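Local coordinates for protein carbohydrate kinase, FGGY (Novosphingobium aromaticivorans, PDB 3H6E) that probably acts as a kinase of the FGGY carbohydrate kinase family, transferring phosphate to a sugar or related substrate, at residues Gly126-Ser131 with His174-Asp179; Ala147-Trp152 with Ala195-Pro200. All coordinates share one frame; numbering follows the deposited sequence.

Interaction 1: residues Gly126-Ser131 with His174-Asp179; sequences GLNIGS and HSDLWD
The backbone N-H of Gly130 donates to Ser175 O (3.1 Å, N-H...O 151°), bonding the first turn of helix 129-139 to an ST turn in the N-terminal FGGY domain. Glycine suits the place: a CB would press against Ser175 O and the CB of Asp176. Beside it, Ile129 CG2 meets Leu177 CD1 at 3.9 Å, two branched side chains crossing at about a right angle, while Leu177 CD2 lies 3.9 Å from Gly130 CA. At the other end of the contact, the His174 ring turns its edge to the Leu127 carbonyl, where ND1 gives Leu127 O a weak, bent bond of 3.0 Å. The CG of Asp176, set beside that residue's backbone N (chi1 -63°), places the carboxylate against Asn128, with OD2 3.5 Å from Asn128 CB. The carboxylate is gripped from outside: OD1 by Arg112 and Ser120, OD2 by the hydroxyl of Tyr108. With an alanine here, Arg112 would probably lose its countercharge and the two hydroxyls their acceptor, inside a buried contact. Ser175 shapes the turn: its OG, set between backbone N and carbonyl carbon (chi1 69°), bonds with Leu171 O and also accepts from Leu177 N at 3.1 Å.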
ATOM      1  N   GLY A 126     -15.014   3.523   5.049  1.00 27.38           N
ATOM      2  CA  GLY A 126     -14.208   4.729   5.026  1.00 26.48           C
ATOM      3  C   GLY A 126     -12.990   4.675   4.121  1.00 24.00           C
ATOM      4  O   GLY A 126     -12.141   5.567   4.172  1.00 23.39           O
ATOM      5  N   LEU A 127     -12.904   3.639   3.287  1.00 24.35           N
ATOM      6  CA  LEU A 127     -11.755   3.464   2.396  1.00 24.19           C
ATOM      7  C   LEU A 127     -11.537   4.662   1.472  1.00 21.47           C
ATOM      8  O   LEU A 127     -10.402   4.990   1.126  1.00 20.49           O
ATOM      9  CB  LEU A 127     -11.876   2.165   1.595  1.00 23.76           C
ATOM     10  CG  LEU A 127     -11.624   0.888   2.406  1.00 25.97           C
ATOM     11  CD1 LEU A 127     -11.981  -0.350   1.606  1.00 22.21           C
ATOM     12  CD2 LEU A 127     -10.178   0.817   2.890  1.00 25.83           C
ATOM     13  N   ASN A 128     -12.629   5.301   1.069  1.00 22.85           N
ATOM     14  CA  ASN A 128     -12.559   6.600   0.416  1.00 22.34           C
ATOM     15  C   ASN A 128     -12.653   7.688   1.477  1.00 22.59           C
ATOM     16  O   ASN A 128     -13.624   7.741   2.230  1.00 22.37           O
ATOM     17  CB  ASN A 128     -13.703   6.768  -0.586  1.00 22.10           C
ATOM     18  CG  ASN A 128     -13.569   5.857  -1.793  1.00 23.40           C
ATOM     19  OD1 ASN A 128     -12.502   5.767  -2.400  1.00 24.30           O
ATOM     20  ND2 ASN A 128     -14.658   5.190  -2.155  1.00 22.77           N
ATOM     21  N   ILE A 129     -11.651   8.556   1.550  1.00 22.12           N
ATOM     22  CA  ILE A 129     -11.689   9.628   2.540  1.00 23.84           C
ATOM     23  C   ILE A 129     -12.909  10.533   2.329  1.00 24.09           C
ATOM     24  O   ILE A 129     -13.528  10.992   3.292  1.00 25.18           O
ATOM     25  CB  ILE A 129     -10.384  10.442   2.556  1.00 22.61           C
ATOM     26  CG1 ILE A 129      -9.300   9.672   3.321  1.00 23.59           C
ATOM     27  CG2 ILE A 129     -10.614  11.801   3.194  1.00 21.69           C
ATOM     28  CD1 ILE A 129      -7.890  10.225   3.139  1.00 21.77           C
ATOM     29  N   GLY A 130     -13.262  10.762   1.068  1.00 22.73           N
ATOM     30  CA  GLY A 130     -14.438  11.549   0.732  1.00 24.55           C
ATOM     31  C   GLY A 130     -15.694  11.082   1.450  1.00 25.54           C
ATOM     32  O   GLY A 130     -16.477  11.896   1.943  1.00 25.14           O
ATOM     33  N   SER A 131     -15.889   9.768   1.514  1.00 24.68           N
ATOM     34  CA  SER A 131     -17.037   9.200   2.217  1.00 24.17           C
ATOM     35  C   SER A 131     -17.073   9.626   3.680  1.00 24.09           C
ATOM     36  O   SER A 131     -18.130   9.954   4.214  1.00 24.68           O
ATOM     37  CB  SER A 131     -17.023   7.674   2.124  1.00 24.30           C
ATOM     38  OG  SER A 131     -17.057   7.246   0.776  1.00 23.77           O
ATOM     39  N   HIS A 174      -6.770   6.402  -3.313  1.00 23.26           N
ATOM     40  CA  HIS A 174      -8.212   6.279  -3.550  1.00 21.33           C
ATOM     41  C   HIS A 174      -9.081   7.082  -2.573  1.00 21.42           C
ATOM     42  O   HIS A 174      -9.894   6.523  -1.841  1.00 22.28           O
ATOM     43  CB  HIS A 174      -8.641   4.805  -3.600  1.00 21.92           C
ATOM     44  CG  HIS A 174      -8.180   3.992  -2.429  1.00 22.23           C
ATOM     45  ND1 HIS A 174      -8.771   4.077  -1.187  1.00 22.57           N
ATOM     46  CD2 HIS A 174      -7.199   3.066  -2.316  1.00 20.93           C
ATOM     47  CE1 HIS A 174      -8.171   3.243  -0.357  1.00 21.62           C
ATOM     48  NE2 HIS A 174      -7.212   2.618  -1.016  1.00 21.48           N
ATOM     49  N   SER A 175      -8.914   8.399  -2.580  1.00 21.15           N
ATOM     50  CA  SER A 175      -9.601   9.252  -1.617  1.00 21.20           C
ATOM     51  C   SER A 175     -10.764  10.027  -2.222  1.00 22.68           C
ATOM     52  O   SER A 175     -11.566  10.610  -1.493  1.00 23.61           O
ATOM     53  CB  SER A 175      -8.616  10.234  -0.992  1.00 20.27           C
ATOM     54  OG  SER A 175      -8.185  11.175  -1.953  1.00 21.73           O
ATOM     55  N   ASP A 176     -10.852  10.038  -3.550  1.00 22.36           N
ATOM     56  CA  ASP A 176     -11.849  10.844  -4.258  1.00 22.93           C
ATOM     57  C   ASP A 176     -11.504  12.335  -4.234  1.00 22.44           C
ATOM     58  O   ASP A 176     -12.186  13.142  -4.863  1.00 22.20           O
ATOM     59  CB  ASP A 176     -13.252  10.631  -3.679  1.00 22.85           C
ATOM     60  CG  ASP A 176     -13.737   9.209  -3.840  1.00 23.84           C
ATOM     61  OD1 ASP A 176     -13.140   8.465  -4.643  1.00 25.34           O
ATOM     62  OD2 ASP A 176     -14.719   8.833  -3.169  1.00 24.47           O
ATOM     63  N   LEU A 177     -10.443  12.693  -3.513  1.00 21.69           N
ATOM     64  CA  LEU A 177     -10.053  14.095  -3.368  1.00 22.14           C
ATOM     65  C   LEU A 177      -8.966  14.512  -4.353  1.00 21.85           C
ATOM     66  O   LEU A 177      -8.550  15.669  -4.362  1.00 22.90           O
ATOM     67  CB  LEU A 177      -9.556  14.375  -1.945  1.00 22.22           C
ATOM     68  CG  LEU A 177     -10.315  13.787  -0.754  1.00 23.69           C
ATOM     69  CD1 LEU A 177      -9.921  14.525   0.508  1.00 23.14           C
ATOM     70  CD2 LEU A 177     -11.820  13.863  -0.960  1.00 24.62           C
ATOM     71  N   TRP A 178      -8.504  13.581  -5.180  1.00 20.88           N
ATOM     72  CA  TRP A 178      -7.342  13.858  -6.015  1.00 21.41           C
ATOM     73  C   TRP A 178      -7.524  13.601  -7.509  1.00 22.13           C
ATOM     74  O   TRP A 178      -8.181  12.646  -7.921  1.00 22.30           O
ATOM     75  CB  TRP A 178      -6.112  13.103  -5.499  1.00 20.51           C
ATOM     76  CG  TRP A 178      -4.834  13.741  -5.938  1.00 22.02           C
ATOM     77  CD1 TRP A 178      -3.870  13.193  -6.728  1.00 23.25           C
ATOM     78  CD2 TRP A 178      -4.395  15.069  -5.630  1.00 21.55           C
ATOM     79  NE1 TRP A 178      -2.852  14.092  -6.922  1.00 25.10           N
ATOM     80  CE2 TRP A 178      -3.152  15.254  -6.263  1.00 22.58           C
ATOM     81  CE3 TRP A 178      -4.937  16.119  -4.882  1.00 21.99           C
ATOM     82  CZ2 TRP A 178      -2.436  16.445  -6.167  1.00 23.93           C
ATOM     83  CZ3 TRP A 178      -4.226  17.300  -4.788  1.00 24.01           C
ATOM     84  CH2 TRP A 178      -2.987  17.455  -5.426  1.00 25.09           C
ATOM     85  N   ASP A 179      -6.922  14.476  -8.307  1.00 21.48           N
ATOM     86  CA  ASP A 179      -6.868  14.315  -9.750  1.00 22.82           C
ATOM     87  C   ASP A 179      -5.432  13.967 -10.121  1.00 23.58           C
ATOM     88  O   ASP A 179      -4.590  14.856 -10.271  1.00 24.29           O
ATOM     89  CB  ASP A 179      -7.302  15.609 -10.438  1.00 23.73           C
ATOM     90  CG  ASP A 179      -7.427  15.463 -11.945  1.00 25.00           C
ATOM     91  OD1 ASP A 179      -6.767  14.577 -12.530  1.00 22.76           O
ATOM     92  OD2 ASP A 179      -8.186  16.249 -12.548  1.00 28.03           O
TER

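Interaction 2: residues Ala147-Trp152 with Ala195-Pro200; sequences ATLLPW and AARFAP
Leu149 sets its CB over the centre of the Phe198 ring, 3.7 Å from the centroid and almost on the ring normal, a CH-pi contact at the heart of a single parallel beta bridge. The bridge adds the loop 195-200 to strand 148-151, the outermost strand of a small antiparallel sheet. Leu149 is held from both backbone atoms: its N donates to Arg197 O (2.7 Å), standing well above that carbonyl's plane, and its O accepts from Ala199 N (2.9 Å), nearly in line with the C=O.

The shapes fit closely round this residue. With CG beside its backbone N (chi1 -72°), Leu149 swings CD1 into the notch between two bumps of the loop, 3.9 Å from both Phe198 CE2 and Arg197 CB. Arg197 and Leu149 run side by side in the same direction, and the Arg197 CB also rests against Ala147 O. The flat Phe198 ring supplies a broad face for the leucine, while Pro151 brings CD to the ring's edge near CE1. On the next residue a small methyl is what fits: Ala199 CB points at the strand and sits 3.7 Å from Leu149 O and 4.1 Å from Thr148 CG2. From strand 81-85, Ile81 packs on Phe198 and Ala83 on Leu149, and Met144 of helix 141-145 touches Leu149 and Arg197.

The chemistry is divided accordingly. Both backbone polar atoms of Leu149 find partners across the bridge, apolar carbon fills the space beside them, and the arginine contributes mainly its aliphatic stem; its extended chain carries the guanidinium away to a salt bridge with Asp137, so a buried charge is probably not imposed on the leucine and ring.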
ATOM      1  N   ALA A 147     -12.734  23.648  10.116  1.00 38.15           N
ATOM      2  CA  ALA A 147     -11.648  22.694  10.266  1.00 34.54           C
ATOM      3  C   ALA A 147     -10.528  22.881   9.253  1.00 31.33           C
ATOM      4  O   ALA A 147     -10.762  23.269   8.112  1.00 31.02           O
ATOM      5  CB  ALA A 147     -12.187  21.273  10.195  1.00 33.77           C
ATOM      6  N   THR A 148      -9.306  22.613   9.695  1.00 30.65           N
ATOM      7  CA  THR A 148      -8.201  22.388   8.786  1.00 28.41           C
ATOM      8  C   THR A 148      -8.100  20.888   8.578  1.00 28.01           C
ATOM      9  O   THR A 148      -8.106  20.123   9.540  1.00 28.02           O
ATOM     10  CB  THR A 148      -6.883  22.912   9.363  1.00 30.43           C
ATOM     11  OG1 THR A 148      -6.931  24.342   9.422  1.00 29.99           O
ATOM     12  CG2 THR A 148      -5.701  22.474   8.492  1.00 27.59           C
ATOM     13  N   LEU A 149      -8.037  20.463   7.324  1.00 28.23           N
ATOM     14  CA  LEU A 149      -7.952  19.041   7.022  1.00 27.32           C
ATOM     15  C   LEU A 149      -6.517  18.648   6.713  1.00 26.62           C
ATOM     16  O   LEU A 149      -5.732  19.459   6.218  1.00 26.79           O
ATOM     17  CB  LEU A 149      -8.893  18.669   5.879  1.00 24.99           C
ATOM     18  CG  LEU A 149     -10.364  18.700   6.295  1.00 26.70           C
ATOM     19  CD1 LEU A 149     -11.283  18.382   5.125  1.00 24.12           C
ATOM     20  CD2 LEU A 149     -10.598  17.735   7.449  1.00 25.91           C
ATOM     21  N   LEU A 150      -6.183  17.397   7.001  1.00 26.39           N
ATOM     22  CA  LEU A 150      -4.793  16.994   7.061  1.00 27.05           C
ATOM     23  C   LEU A 150      -4.689  15.473   7.158  1.00 26.77           C
ATOM     24  O   LEU A 150      -5.234  14.864   8.082  1.00 25.82           O
ATOM     25  CB  LEU A 150      -4.156  17.665   8.279  1.00 27.99           C
ATOM     26  CG  LEU A 150      -2.648  17.650   8.491  1.00 29.91           C
ATOM     27  CD1 LEU A 150      -2.242  18.725   9.477  1.00 30.74           C
ATOM     28  CD2 LEU A 150      -2.252  16.312   9.007  1.00 29.59           C
ATOM     29  N   PRO A 151      -3.990  14.850   6.197  1.00 26.91           N
ATOM     30  CA  PRO A 151      -3.881  13.387   6.161  1.00 25.16           C
ATOM     31  C   PRO A 151      -3.306  12.810   7.454  1.00 25.55           C
ATOM     32  O   PRO A 151      -2.636  13.516   8.202  1.00 25.29           O
ATOM     33  CB  PRO A 151      -2.916  13.138   4.995  1.00 25.16           C
ATOM     34  CG  PRO A 151      -3.043  14.347   4.133  1.00 25.14           C
ATOM     35  CD  PRO A 151      -3.266  15.485   5.082  1.00 26.45           C
ATOM     36  N   TRP A 152      -3.573  11.531   7.695  1.00 25.78           N
ATOM     37  CA  TRP A 152      -3.155  10.837   8.911  1.00 25.35           C
ATOM     38  C   TRP A 152      -1.647  10.922   9.154  1.00 28.34           C
ATOM     39  O   TRP A 152      -1.204  11.267  10.249  1.00 29.05           O
ATOM     40  CB  TRP A 152      -3.616   9.381   8.828  1.00 26.64           C
ATOM     41  CG  TRP A 152      -3.192   8.480   9.955  1.00 29.02           C
ATOM     42  CD1 TRP A 152      -2.473   7.324   9.848  1.00 29.19           C
ATOM     43  CD2 TRP A 152      -3.490   8.638  11.349  1.00 29.66           C
ATOM     44  NE1 TRP A 152      -2.301   6.758  11.086  1.00 30.86           N
ATOM     45  CE2 TRP A 152      -2.914   7.544  12.024  1.00 31.22           C
ATOM     46  CE3 TRP A 152      -4.183   9.598  12.089  1.00 30.69           C
ATOM     47  CZ2 TRP A 152      -3.005   7.388  13.405  1.00 33.35           C
ATOM     48  CZ3 TRP A 152      -4.272   9.440  13.459  1.00 33.52           C
ATOM     49  CH2 TRP A 152      -3.687   8.345  14.102  1.00 32.78           C
ATOM     50  N   ALA A 195     -11.452  21.064  -0.663  1.00 25.75           N
ATOM     51  CA  ALA A 195     -10.078  21.370  -1.050  1.00 26.52           C
ATOM     52  C   ALA A 195      -9.541  22.592  -0.315  1.00 25.48           C
ATOM     53  O   ALA A 195      -8.355  22.668  -0.002  1.00 24.98           O
ATOM     54  CB  ALA A 195      -9.982  21.572  -2.557  1.00 26.47           C
ATOM     55  N   ALA A 196     -10.427  23.541  -0.033  1.00 26.48           N
ATOM     56  CA  ALA A 196     -10.035  24.779   0.630  1.00 26.98           C
ATOM     57  C   ALA A 196      -9.720  24.571   2.110  1.00 26.32           C
ATOM     58  O   ALA A 196      -9.059  25.403   2.734  1.00 27.66           O
ATOM     59  CB  ALA A 196     -11.122  25.836   0.459  1.00 26.74           C
ATOM     60  N   ARG A 197     -10.197  23.463   2.670  1.00 25.47           N
ATOM     61  CA  ARG A 197      -9.979  23.167   4.083  1.00 27.21           C
ATOM     62  C   ARG A 197      -8.626  22.505   4.357  1.00 27.23           C
ATOM     63  O   ARG A 197      -8.164  22.487   5.497  1.00 28.38           O
ATOM     64  CB  ARG A 197     -11.088  22.263   4.618  1.00 26.73           C
ATOM     65  CG  ARG A 197     -12.494  22.814   4.477  1.00 28.11           C
ATOM     66  CD  ARG A 197     -13.495  21.777   4.972  1.00 29.37           C
ATOM     67  NE  ARG A 197     -14.883  22.166   4.755  1.00 34.01           N
ATOM     68  CZ  ARG A 197     -15.922  21.379   5.020  1.00 35.67           C
ATOM     69  NH1 ARG A 197     -15.727  20.158   5.507  1.00 32.08           N
ATOM     70  NH2 ARG A 197     -17.158  21.809   4.796  1.00 35.41           N
ATOM     71  N   PHE A 198      -7.999  21.960   3.319  1.00 24.29           N
ATOM     72  CA  PHE A 198      -6.745  21.222   3.483  1.00 26.67           C
ATOM     73  C   PHE A 198      -5.515  22.089   3.764  1.00 26.10           C
ATOM     74  O   PHE A 198      -5.340  23.164   3.188  1.00 26.21           O
ATOM     75  CB  PHE A 198      -6.487  20.320   2.270  1.00 24.81           C
ATOM     76  CG  PHE A 198      -7.144  18.973   2.371  1.00 25.33           C
ATOM     77  CD1 PHE A 198      -6.458  17.896   2.906  1.00 25.17           C
ATOM     78  CD2 PHE A 198      -8.448  18.786   1.941  1.00 24.64           C
ATOM     79  CE1 PHE A 198      -7.057  16.657   3.006  1.00 23.51           C
ATOM     80  CE2 PHE A 198      -9.054  17.548   2.040  1.00 22.98           C
ATOM     81  CZ  PHE A 198      -8.354  16.480   2.576  1.00 21.76           C
ATOM     82  N   ALA A 199      -4.662  21.600   4.659  1.00 26.11           N
ATOM     83  CA  ALA A 199      -3.377  22.231   4.919  1.00 26.14           C
ATOM     84  C   ALA A 199      -2.548  22.267   3.638  1.00 26.59           C
ATOM     85  O   ALA A 199      -2.637  21.355   2.817  1.00 26.00           O
ATOM     86  CB  ALA A 199      -2.641  21.478   6.001  1.00 26.67           C
ATOM     87  N   PRO A 200      -1.745  23.329   3.460  1.00 27.21           N
ATOM     88  CA  PRO A 200      -0.966  23.504   2.229  1.00 27.28           C
ATOM     89  C   PRO A 200      -0.173  22.254   1.882  1.00 25.31           C
ATOM     90  O   PRO A 200       0.475  21.672   2.752  1.00 26.64           O
ATOM     91  CB  PRO A 200      -0.023  24.658   2.575  1.00 27.57           C
ATOM     92  CG  PRO A 200      -0.770  25.443   3.598  1.00 29.83           C
ATOM     93  CD  PRO A 200      -1.528  24.431   4.414  1.00 28.16           C
TER

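In the fold
Interactions 1 and 2 lie in the same N-terminal FGGY region, their centres 13 Å apart, and their segments alternate along the chain: 126-131, 147-152, 174-179, 195-200. They meet where Leu177 of interaction 1 packs on Phe198 of interaction 2; Leu177 CD1 comes within 3.2 Å of Phe198 CZ, a value so short that its exact length is doubtful. Apolar contacts thus follow one another from Ile129 through Leu177 and Phe198 to Leu149. Interaction 1 lies nearer the middle of the chain, its centre about 15 Å from the chain's centre against about 22 Å, and His174 touches Leu283 of the C-terminal region.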